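Local coordinates for indole-3-acetic acid-amido synthetase GH3.15 (Arabidopsis thaliana, PDB 6E1Q), which conjugates amino acids, chiefly glutamine, to the auxin precursor indole-3-butyric acid and to the herbicide 2,4-DB in an ATP-dependent reaction, at residues N543-R548 with E564-I569. Sequence-based numbering, arbitrary orientation.
Sequences NFFLSR and EEALKI
Phe544 reaches across from the last turns of helix 537-547 and lays its ring against Glu565, Ala566 and Ile569 of helix 564-571. With CG turned anti to the backbone N (chi1 171°), the ring extends toward the second helix, and Glu565 O and Ala566 CA lie over one face of the ring. Its CE2 meets the methyl of Ala566, CB, at 3.6 Å, and at the root of the side chain Phe544 CB touches Ile569 CD1, also at 3.6 Å. A small residue suits position 566, because the Phe544 ring can then settle close to the helix backbone. The same methyl is shared with a second ring: Phe545 CZ approaches Ala566 CB to 3.8 Å. Phe544 CD2 sits 3.9 Å above the centre of the Phe545 ring, so the two neighbouring aromatics also brace each other.

At the exposed border the chemistry turns polar. Arg548 lays CD over one face of the Phe544 ring, 3.3 Å above its plane and displaced toward the ring's rim, and then bends at chi3. Its NH1 forms a rather long salt bridge of 3.3 Å to Glu565 OE2, the guanidinium and carboxylate planes being nearly perpendicular (83°). Long, flexible chains suit this exposed edge of the contact, where a methylene can lie against the ring while the charges meet near solvent.

Further out, Ser547 OG donates to Phe544 O at 2.8 Å, a bond back to the carbonyl about one turn earlier. Asn563 OD1 accepts a hydrogen bond from Ala566 N at the start of the second helix, and Leu541 and Val561 also pack on Ala566. The helical parts of the two segments run nearly antiparallel (156°), joined by a loop without regular secondary structure, on the surface of the GH3 C-terminal domain and away from the ATP and acyl-acid binding sites.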
loop_
_atom_site.group_PDB
_atom_site.type_symbol
_atom_site.label_atom_id
_atom_site.label_comp_id
_atom_site.label_asym_id
_atom_site.label_seq_id
_atom_site.Cartn_x
_atom_site.Cartn_y
_atom_site.Cartn_z
ATOM N N ASN A 543 -17.525 2.423 -2.208
ATOM C CA ASN A 543 -18.146 3.032 -3.386
ATOM C C ASN A 543 -18.575 4.463 -3.097
ATOM O O ASN A 543 -18.613 5.310 -4.004
ATOM C CB ASN A 543 -19.339 2.190 -3.849
ATOM C CG ASN A 543 -18.908 0.881 -4.490
ATOM O OD1 ASN A 543 -17.823 0.784 -5.062
ATOM N ND2 ASN A 543 -19.767 -0.126 -4.421
ATOM N N PHE A 544 -18.894 4.747 -1.836
ATOM C CA PHE A 544 -19.201 6.111 -1.439
ATOM C C PHE A 544 -18.003 7.027 -1.678
ATOM O O PHE A 544 -18.135 8.102 -2.278
ATOM C CB PHE A 544 -19.624 6.127 0.032
ATOM C CG PHE A 544 -19.748 7.501 0.597
ATOM C CD1 PHE A 544 -20.865 8.275 0.332
ATOM C CD2 PHE A 544 -18.729 8.033 1.375
ATOM C CE1 PHE A 544 -20.970 9.555 0.844
ATOM C CE2 PHE A 544 -18.824 9.314 1.891
ATOM C CZ PHE A 544 -19.942 10.074 1.626
ATOM N N PHE A 545 -16.812 6.608 -1.224
ATOM C CA PHE A 545 -15.625 7.439 -1.420
ATOM C C PHE A 545 -15.225 7.513 -2.896
ATOM O O PHE A 545 -14.803 8.577 -3.374
ATOM C CB PHE A 545 -14.470 6.926 -0.552
ATOM C CG PHE A 545 -14.684 7.153 0.922
ATOM C CD1 PHE A 545 -14.775 8.447 1.436
ATOM C CD2 PHE A 545 -14.805 6.085 1.795
ATOM C CE1 PHE A 545 -14.983 8.659 2.807
ATOM C CE2 PHE A 545 -15.009 6.286 3.167
ATOM C CZ PHE A 545 -15.103 7.574 3.666
ATOM N N LEU A 546 -15.374 6.408 -3.636
ATOM C CA LEU A 546 -15.016 6.393 -5.057
ATOM C C LEU A 546 -15.859 7.383 -5.846
ATOM O O LEU A 546 -15.350 8.104 -6.716
ATOM C CB LEU A 546 -15.199 4.987 -5.631
ATOM C CG LEU A 546 -14.344 3.846 -5.067
ATOM C CD1 LEU A 546 -14.544 2.611 -5.940
ATOM C CD2 LEU A 546 -12.886 4.249 -5.019
ATOM N N SER A 547 -17.166 7.397 -5.579
ATOM C CA SER A 547 -18.073 8.356 -6.199
ATOM C C SER A 547 -17.703 9.803 -5.884
ATOM O O SER A 547 -18.142 10.717 -6.591
ATOM C CB SER A 547 -19.483 8.042 -5.725
ATOM O OG SER A 547 -19.688 8.683 -4.475
ATOM N N ARG A 548 -16.896 10.036 -4.846
ATOM C CA ARG A 548 -16.478 11.383 -4.490
ATOM C C ARG A 548 -15.042 11.683 -4.887
ATOM O O ARG A 548 -14.477 12.675 -4.420
ATOM C CB ARG A 548 -16.718 11.643 -2.987
ATOM C CG ARG A 548 -18.142 11.288 -2.608
ATOM C CD ARG A 548 -18.433 11.248 -1.125
ATOM N NE ARG A 548 -17.851 12.362 -0.374
ATOM C CZ ARG A 548 -18.561 13.401 0.080
ATOM N NH1 ARG A 548 -19.864 13.509 -0.198
ATOM N NH2 ARG A 548 -17.961 14.362 0.771
ATOM N N GLU A 564 -19.969 12.759 7.456
ATOM C CA GLU A 564 -21.307 12.427 7.930
ATOM C C GLU A 564 -22.049 11.505 6.969
ATOM O O GLU A 564 -22.875 10.700 7.408
ATOM C CB GLU A 564 -22.112 13.709 8.168
ATOM C CG GLU A 564 -21.762 14.461 9.458
ATOM C CD GLU A 564 -21.939 13.614 10.716
ATOM O OE1 GLU A 564 -21.269 13.901 11.734
ATOM O OE2 GLU A 564 -22.750 12.665 10.690
ATOM N N GLU A 565 -21.788 11.609 5.664
ATOM C CA GLU A 565 -22.461 10.704 4.736
ATOM C C GLU A 565 -21.879 9.295 4.816
ATOM O O GLU A 565 -22.611 8.312 4.668
ATOM C CB GLU A 565 -22.392 11.246 3.307
ATOM C CG GLU A 565 -23.314 12.429 2.985
ATOM C CD GLU A 565 -22.571 13.563 2.300
ATOM O OE1 GLU A 565 -21.643 14.138 2.909
ATOM O OE2 GLU A 565 -22.900 13.866 1.134
ATOM N N ALA A 566 -20.587 9.163 5.100
ATOM C CA ALA A 566 -20.050 7.821 5.300
ATOM C C ALA A 566 -20.533 7.229 6.625
ATOM O O ALA A 566 -20.857 6.035 6.701
ATOM C CB ALA A 566 -18.529 7.861 5.223
ATOM N N LEU A 567 -20.607 8.056 7.674
ATOM C CA LEU A 567 -21.121 7.585 8.959
ATOM C C LEU A 567 -22.556 7.110 8.829
ATOM O O LEU A 567 -22.938 6.075 9.383
ATOM C CB LEU A 567 -21.045 8.697 10.000
ATOM C CG LEU A 567 -19.643 9.058 10.453
ATOM C CD1 LEU A 567 -19.719 10.128 11.534
ATOM C CD2 LEU A 567 -18.942 7.813 10.932
ATOM N N LYS A 568 -23.380 7.870 8.112
ATOM C CA LYS A 568 -24.754 7.443 7.892
ATOM C C LYS A 568 -24.804 6.129 7.116
ATOM O O LYS A 568 -25.707 5.312 7.317
ATOM C CB LYS A 568 -25.514 8.565 7.182
ATOM C CG LYS A 568 -26.964 8.260 6.864
ATOM C CD LYS A 568 -27.655 9.492 6.293
ATOM C CE LYS A 568 -28.367 9.213 4.977
ATOM N NZ LYS A 568 -29.024 7.860 4.888
ATOM N N ILE A 569 -23.816 5.886 6.266
ATOM C CA ILE A 569 -23.746 4.616 5.552
ATOM C C ILE A 569 -23.395 3.472 6.503
ATOM O O ILE A 569 -23.970 2.380 6.423
ATOM C CB ILE A 569 -22.738 4.706 4.399
ATOM C CG1 ILE A 569 -23.307 5.570 3.260
ATOM C CG2 ILE A 569 -22.326 3.294 3.952
ATOM C CD1 ILE A 569 -22.570 5.412 1.948
#